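Local structure of putative cytoplasmic protein (Salmonella enterica subsp. enterica serovar Typhimurium, 4IQN) at residues His88-Asp93 with Leu125-His130; Ala96-Gly101 with Met154-Phe159. The protein is of unknown function but probably works in the cytoplasm, and nearly all of it belongs to a single uncharacterised sequence family. All blocks are in the same frame, centred on the assembly; numbering follows the deposited sequence.

Interaction 1. Residues His88-Asp93 with Leu125-His130; sequences HSYSPD and LIRIDH
R127 leaves its strand to lie against the ring of Y90. Its CB starts the contact, 3.8 Å from Y90 CD1. With CG anti to the backbone N (chi1 -170°), the extended chain then runs over the ring toward its hydroxyl end. R127 CD sits over one face, displaced toward the rim, and comes within 3.4 Å of Y90 CZ in a CH-pi contact. NE passes farther off, and the guanidinium turns its plane 81° from that of the ring, so the two flat groups do not stack. At the tip, R127 NH1 donates to Y90 OH at 3.0 Å; the bond is bent, with the oxygen tilted from the guanidinium plane. Aliphatic packing and a bent polar bond at the end hold the arginine obliquely across the tyrosine.

Near the start of the strand, L125 is gripped through both of its backbone polar groups. Its N donates nearly straight to S89 OG (3.0 Å), and its O accepts from Y90 N (2.9 Å). The serine hydroxyl in turn donates to Y90 O, 2.9 Å from OG, which fixes its rotation and ties the loop to itself. A water donates to both H88 O and L125 O, giving the leucine carbonyl a second partner. Beyond these bonds, L125 CD1 meets P92 CD at 4.0 Å, the two side chains crossing nearly at right angles in a buried spot that W116 and Y139 also border.

The backbones of I126 and I128 hydrogen-bond, on the strand's other edge, to I138 and I136 of strand 135-140. The arrangement is thus that of an irregular loop laid against an edge strand (124-128) of a four-stranded antiparallel meander, on its way to P92, the N-cap of helix 93-99.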
loop_
_atom_site.group_PDB
_atom_site.type_symbol
_atom_site.label_atom_id
_atom_site.label_comp_id
_atom_site.label_asym_id
_atom_site.label_seq_id
_atom_site.Cartn_x
_atom_site.Cartn_y
_atom_site.Cartn_z
ATOM N N HIS B 88 5.173 6.231 9.291
ATOM C CA HIS B 88 6.500 5.727 9.001
ATOM C C HIS B 88 6.351 4.615 7.958
ATOM O O HIS B 88 5.314 3.991 7.873
ATOM C CB HIS B 88 7.153 5.203 10.264
ATOM C CG HIS B 88 7.527 6.294 11.194
ATOM N ND1 HIS B 88 8.830 6.598 11.494
ATOM C CD2 HIS B 88 6.766 7.235 11.802
ATOM C CE1 HIS B 88 8.857 7.644 12.308
ATOM N NE2 HIS B 88 7.618 8.055 12.494
ATOM N N SER B 89 7.380 4.435 7.142
ATOM C CA SER B 89 7.352 3.479 6.055
ATOM C C SER B 89 7.297 2.074 6.595
ATOM O O SER B 89 7.824 1.807 7.690
ATOM C CB SER B 89 8.610 3.620 5.203
ATOM O OG SER B 89 8.513 2.769 4.055
ATOM N N TYR B 90 6.660 1.192 5.821
ATOM C CA TYR B 90 6.685 -0.255 6.022
ATOM C C TYR B 90 7.877 -0.762 5.247
ATOM O O TYR B 90 8.287 -0.123 4.287
ATOM C CB TYR B 90 5.407 -0.875 5.451
ATOM C CG TYR B 90 5.071 -2.265 5.891
ATOM C CD1 TYR B 90 4.263 -2.493 7.045
ATOM C CD2 TYR B 90 5.498 -3.370 5.166
ATOM C CE1 TYR B 90 3.926 -3.761 7.458
ATOM C CE2 TYR B 90 5.180 -4.663 5.585
ATOM C CZ TYR B 90 4.397 -4.850 6.719
ATOM O OH TYR B 90 4.057 -6.104 7.093
ATOM N N SER B 91 8.426 -1.906 5.630
ATOM C CA SER B 91 9.547 -2.472 4.878
ATOM C C SER B 91 9.232 -3.864 4.348
ATOM O O SER B 91 8.494 -4.648 4.952
ATOM C CB SER B 91 10.812 -2.518 5.714
ATOM O OG SER B 91 10.634 -3.420 6.775
ATOM N N PRO B 92 9.781 -4.183 3.200
ATOM C CA PRO B 92 9.380 -5.468 2.600
ATOM C C PRO B 92 10.230 -6.671 2.987
ATOM O O PRO B 92 10.064 -7.744 2.388
ATOM C CB PRO B 92 9.482 -5.169 1.109
ATOM C CG PRO B 92 10.555 -4.156 1.020
ATOM C CD PRO B 92 10.471 -3.311 2.241
ATOM N N ASP B 93 11.123 -6.516 3.966
ATOM C CA ASP B 93 12.106 -7.576 4.269
ATOM C C ASP B 93 11.487 -8.909 4.681
ATOM O O ASP B 93 11.938 -9.945 4.225
ATOM C CB ASP B 93 13.128 -7.098 5.298
ATOM C CG ASP B 93 13.870 -5.853 4.830
ATOM O OD1 ASP B 93 13.352 -4.752 5.071
ATOM O OD2 ASP B 93 14.968 -5.966 4.224
ATOM N N LEU B 125 6.607 2.913 1.729
ATOM C CA LEU B 125 5.466 2.050 1.507
ATOM C C LEU B 125 4.437 2.175 2.617
ATOM O O LEU B 125 4.808 2.229 3.818
ATOM C CB LEU B 125 5.932 0.596 1.494
ATOM C CG LEU B 125 6.991 0.208 0.476
ATOM C CD1 LEU B 125 7.417 -1.214 0.748
ATOM C CD2 LEU B 125 6.531 0.371 -0.974
ATOM N N ILE B 126 3.166 2.160 2.234
ATOM C CA ILE B 126 2.068 2.045 3.207
ATOM C C ILE B 126 1.375 0.711 2.930
ATOM O O ILE B 126 0.909 0.478 1.801
ATOM C CB ILE B 126 1.032 3.190 3.121
ATOM C CG1 ILE B 126 1.665 4.559 3.342
ATOM C CG2 ILE B 126 -0.097 2.941 4.106
ATOM C CD1 ILE B 126 0.711 5.700 3.122
ATOM N N ARG B 127 1.348 -0.171 3.914
ATOM C CA ARG B 127 0.717 -1.464 3.729
ATOM C C ARG B 127 -0.808 -1.358 3.889
ATOM O O ARG B 127 -1.326 -0.776 4.863
ATOM C CB ARG B 127 1.275 -2.527 4.659
ATOM C CG ARG B 127 0.772 -3.932 4.285
ATOM C CD ARG B 127 1.545 -5.081 4.889
ATOM N NE ARG B 127 1.050 -6.339 4.311
ATOM C CZ ARG B 127 1.680 -7.512 4.320
ATOM N NH1 ARG B 127 2.872 -7.632 4.855
ATOM N NH2 ARG B 127 1.105 -8.586 3.756
ATOM N N ILE B 128 -1.527 -1.884 2.929
ATOM C CA ILE B 128 -2.983 -1.967 2.939
ATOM C C ILE B 128 -3.349 -3.402 3.310
ATOM O O ILE B 128 -2.813 -4.354 2.737
ATOM C CB ILE B 128 -3.572 -1.583 1.541
ATOM C CG1 ILE B 128 -3.314 -0.107 1.212
ATOM C CG2 ILE B 128 -5.044 -1.933 1.370
ATOM C CD1 ILE B 128 -3.957 0.861 2.161
ATOM N N ASP B 129 -4.229 -3.559 4.293
ATOM C CA ASP B 129 -4.715 -4.893 4.650
ATOM C C ASP B 129 -5.547 -5.476 3.506
ATOM O O ASP B 129 -6.425 -4.823 2.964
ATOM C CB ASP B 129 -5.527 -4.832 5.927
ATOM C CG ASP B 129 -4.719 -4.298 7.078
ATOM O OD1 ASP B 129 -3.796 -5.040 7.506
ATOM O OD2 ASP B 129 -4.993 -3.140 7.524
ATOM N N HIS B 130 -5.236 -6.722 3.163
ATOM C CA HIS B 130 -5.694 -7.345 1.927
ATOM C C HIS B 130 -6.528 -8.574 2.259
ATOM O O HIS B 130 -6.576 -9.053 3.425
ATOM C CB HIS B 130 -4.464 -7.667 1.048
ATOM C CG HIS B 130 -4.797 -8.235 -0.296
ATOM N ND1 HIS B 130 -5.750 -7.698 -1.121
ATOM C CD2 HIS B 130 -4.269 -9.290 -0.965
ATOM C CE1 HIS B 130 -5.820 -8.420 -2.234
ATOM N NE2 HIS B 130 -4.939 -9.393 -2.149
HETATM O O HOH W 1 3.541 2.759 6.203
#

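Interaction 2. Residues Ala96-Gly101 with Met154-Phe159; sequences AYYGVG and MERNEF
The ring of Y98 and the guanidinium of R156 lie obliquely to one another, their planes 31° apart, and neither stacks on the other. What touches the ring is the aliphatic part of the arginine: R156 CG comes 3.6 Å from Y98 CE2, while NE stays 3.8 Å from Y98 OH. The charge of the guanidinium is met within its own segment, by a long salt bridge from R156 NH1 to E155 OE2, 3.4 Å. Across from M154 on the neighbouring strand, the F159 ring receives the selenium of that selenomethionine at its edge and in its plane.

The hairpin joins strands 151-155 and 158-161 through a type II' beta turn from E155 to E158, closed by backbone bonds in both directions between those two residues. R156 takes the first corner with a positive phi of 58°, unusual for a residue with a side chain; its N donates to E95 OE2, from helix 93-99.

That corner presses on the last turn of the helix. G99 CA and R156 CA are only 3.6 Å apart, an approach made possible because the glycine has no CB to hold the backbones away, and R156 CB also rests on G99 CA. The helix stops just here: G101, with its own positive phi, is the C' residue of a Schellman motif, whose two bonds run from G101 N to Y98 O and from M102 N to Y97 O.

Deeper in, M154 has CG anti to the backbone N (chi1 -174°) and stays extended beyond it, which brings its terminal methyl to the helix. There CE meets A96 CB and A96 N, each at 3.8 Å, while W116 packs against A96 and F137 against the methionine.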
loop_
_atom_site.group_PDB
_atom_site.type_symbol
_atom_site.label_atom_id
_atom_site.label_comp_id
_atom_site.label_asym_id
_atom_site.label_seq_id
_atom_site.Cartn_x
_atom_site.Cartn_y
_atom_site.Cartn_z
ATOM N N ALA B 96 10.177 -10.720 1.753
ATOM C CA ALA B 96 11.306 -11.162 0.952
ATOM C C ALA B 96 12.023 -12.366 1.554
ATOM O O ALA B 96 12.531 -13.237 0.824
ATOM C CB ALA B 96 12.293 -10.027 0.741
ATOM N N TYR B 97 12.109 -12.389 2.880
ATOM C CA TYR B 97 12.739 -13.476 3.623
ATOM C C TYR B 97 11.932 -14.771 3.408
ATOM O O TYR B 97 12.484 -15.863 3.213
ATOM C CB TYR B 97 12.780 -13.085 5.087
ATOM C CG TYR B 97 13.740 -13.806 5.996
ATOM C CD1 TYR B 97 15.117 -13.727 5.801
ATOM C CD2 TYR B 97 13.291 -14.474 7.120
ATOM C CE1 TYR B 97 16.003 -14.308 6.669
ATOM C CE2 TYR B 97 14.189 -15.074 8.005
ATOM C CZ TYR B 97 15.540 -14.970 7.783
ATOM O OH TYR B 97 16.471 -15.554 8.633
ATOM N N TYR B 98 10.620 -14.647 3.463
ATOM C CA TYR B 98 9.720 -15.740 3.147
ATOM C C TYR B 98 9.941 -16.180 1.692
ATOM O O TYR B 98 9.920 -17.387 1.355
ATOM C CB TYR B 98 8.265 -15.293 3.424
ATOM C CG TYR B 98 7.204 -16.017 2.652
ATOM C CD1 TYR B 98 6.932 -17.368 2.864
ATOM C CD2 TYR B 98 6.471 -15.349 1.723
ATOM C CE1 TYR B 98 5.940 -18.013 2.124
ATOM C CE2 TYR B 98 5.485 -15.963 1.003
ATOM C CZ TYR B 98 5.215 -17.289 1.199
ATOM O OH TYR B 98 4.222 -17.847 0.435
ATOM N N GLY B 99 10.148 -15.194 0.847
ATOM C CA GLY B 99 10.404 -15.414 -0.582
ATOM C C GLY B 99 11.564 -16.322 -0.931
ATOM O O GLY B 99 11.504 -17.003 -1.977
ATOM N N VAL B 100 12.595 -16.381 -0.088
ATOM C CA VAL B 100 13.727 -17.315 -0.268
ATOM C C VAL B 100 13.664 -18.509 0.683
ATOM O O VAL B 100 14.618 -19.256 0.837
ATOM C CB VAL B 100 15.106 -16.619 -0.147
ATOM C CG1 VAL B 100 15.411 -15.804 -1.397
ATOM C CG2 VAL B 100 15.220 -15.747 1.108
ATOM N N GLY B 101 12.528 -18.701 1.331
ATOM C CA GLY B 101 12.325 -19.880 2.178
ATOM C C GLY B 101 13.012 -19.816 3.533
ATOM O O GLY B 101 13.120 -20.841 4.220
HETATM N N MSE B 154 3.385 -7.346 -3.864
HETATM C CA MSE B 154 4.533 -8.186 -3.590
HETATM C C MSE B 154 4.120 -9.562 -3.196
HETATM O O MSE B 154 3.199 -9.763 -2.431
HETATM C CB MSE B 154 5.423 -7.560 -2.531
HETATM C CG MSE B 154 6.740 -8.313 -2.298
HETATM SE SE MSE B 154 7.685 -7.426 -0.824
HETATM C CE MSE B 154 9.359 -8.390 -1.124
ATOM N N GLU B 155 4.776 -10.546 -3.773
ATOM C CA GLU B 155 4.553 -11.933 -3.412
ATOM C C GLU B 155 5.887 -12.647 -3.455
ATOM O O GLU B 155 6.514 -12.720 -4.519
ATOM C CB GLU B 155 3.574 -12.552 -4.421
ATOM C CG GLU B 155 3.253 -14.016 -4.248
ATOM C CD GLU B 155 2.291 -14.462 -5.332
ATOM O OE1 GLU B 155 1.082 -14.426 -5.040
ATOM O OE2 GLU B 155 2.745 -14.798 -6.479
ATOM N N ARG B 156 6.329 -13.176 -2.304
ATOM C CA ARG B 156 7.584 -13.890 -2.204
ATOM C C ARG B 156 8.700 -12.950 -2.661
ATOM O O ARG B 156 8.860 -11.865 -2.086
ATOM C CB ARG B 156 7.549 -15.239 -2.988
ATOM C CG ARG B 156 6.570 -16.280 -2.466
ATOM C CD ARG B 156 6.552 -17.508 -3.364
ATOM N NE ARG B 156 5.410 -18.367 -3.091
ATOM C CZ ARG B 156 4.225 -18.313 -3.708
ATOM N NH1 ARG B 156 3.973 -17.417 -4.668
ATOM N NH2 ARG B 156 3.270 -19.179 -3.360
ATOM N N ASN B 157 9.390 -13.319 -3.738
ATOM C CA ASN B 157 10.545 -12.598 -4.251
ATOM C C ASN B 157 10.210 -11.545 -5.334
ATOM O O ASN B 157 11.114 -10.838 -5.810
ATOM C CB ASN B 157 11.561 -13.608 -4.798
ATOM C CG ASN B 157 11.009 -14.428 -5.910
ATOM O OD1 ASN B 157 9.907 -14.964 -5.837
ATOM N ND2 ASN B 157 11.744 -14.493 -6.978
ATOM N N GLU B 158 8.929 -11.485 -5.732
ATOM C CA GLU B 158 8.445 -10.628 -6.821
ATOM C C GLU B 158 7.791 -9.340 -6.254
ATOM O O GLU B 158 7.035 -9.392 -5.279
ATOM C CB GLU B 158 7.440 -11.382 -7.698
ATOM C CG GLU B 158 7.990 -12.637 -8.400
ATOM C CD GLU B 158 8.984 -12.369 -9.523
ATOM O OE1 GLU B 158 9.172 -11.221 -9.961
ATOM O OE2 GLU B 158 9.584 -13.355 -10.007
ATOM N N PHE B 159 8.106 -8.207 -6.860
ATOM C CA PHE B 159 7.590 -6.895 -6.451
ATOM C C PHE B 159 7.285 -6.102 -7.701
ATOM O O PHE B 159 8.177 -5.912 -8.526
ATOM C CB PHE B 159 8.654 -6.177 -5.610
ATOM C CG PHE B 159 8.186 -4.877 -4.985
ATOM C CD1 PHE B 159 7.968 -3.758 -5.741
ATOM C CD2 PHE B 159 7.996 -4.797 -3.620
ATOM C CE1 PHE B 159 7.527 -2.576 -5.143
ATOM C CE2 PHE B 159 7.548 -3.615 -3.015
ATOM C CZ PHE B 159 7.300 -2.529 -3.777
#

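Coming from the N terminus, the chain leaves strand 86-87, passes through 88-93 and turns directly into helix 93-99, so the first halves of both contacts are nearly continuous. Interaction 1 closes when strand 124-128 returns to the loop; interaction 2 closes later, after strand 135-140, when the hairpin at 154-159 meets the helix end. The two closures therefore cross rather than nest. The second segments of both contacts belong to one antiparallel sheet, so the loop and helix are tied to its first strand and its final hairpin. Direct packing joins the contacts: P92 CB lies 3.5 Å from M154 SE, and L125 CD2 lies 4.1 Å from F159 CZ.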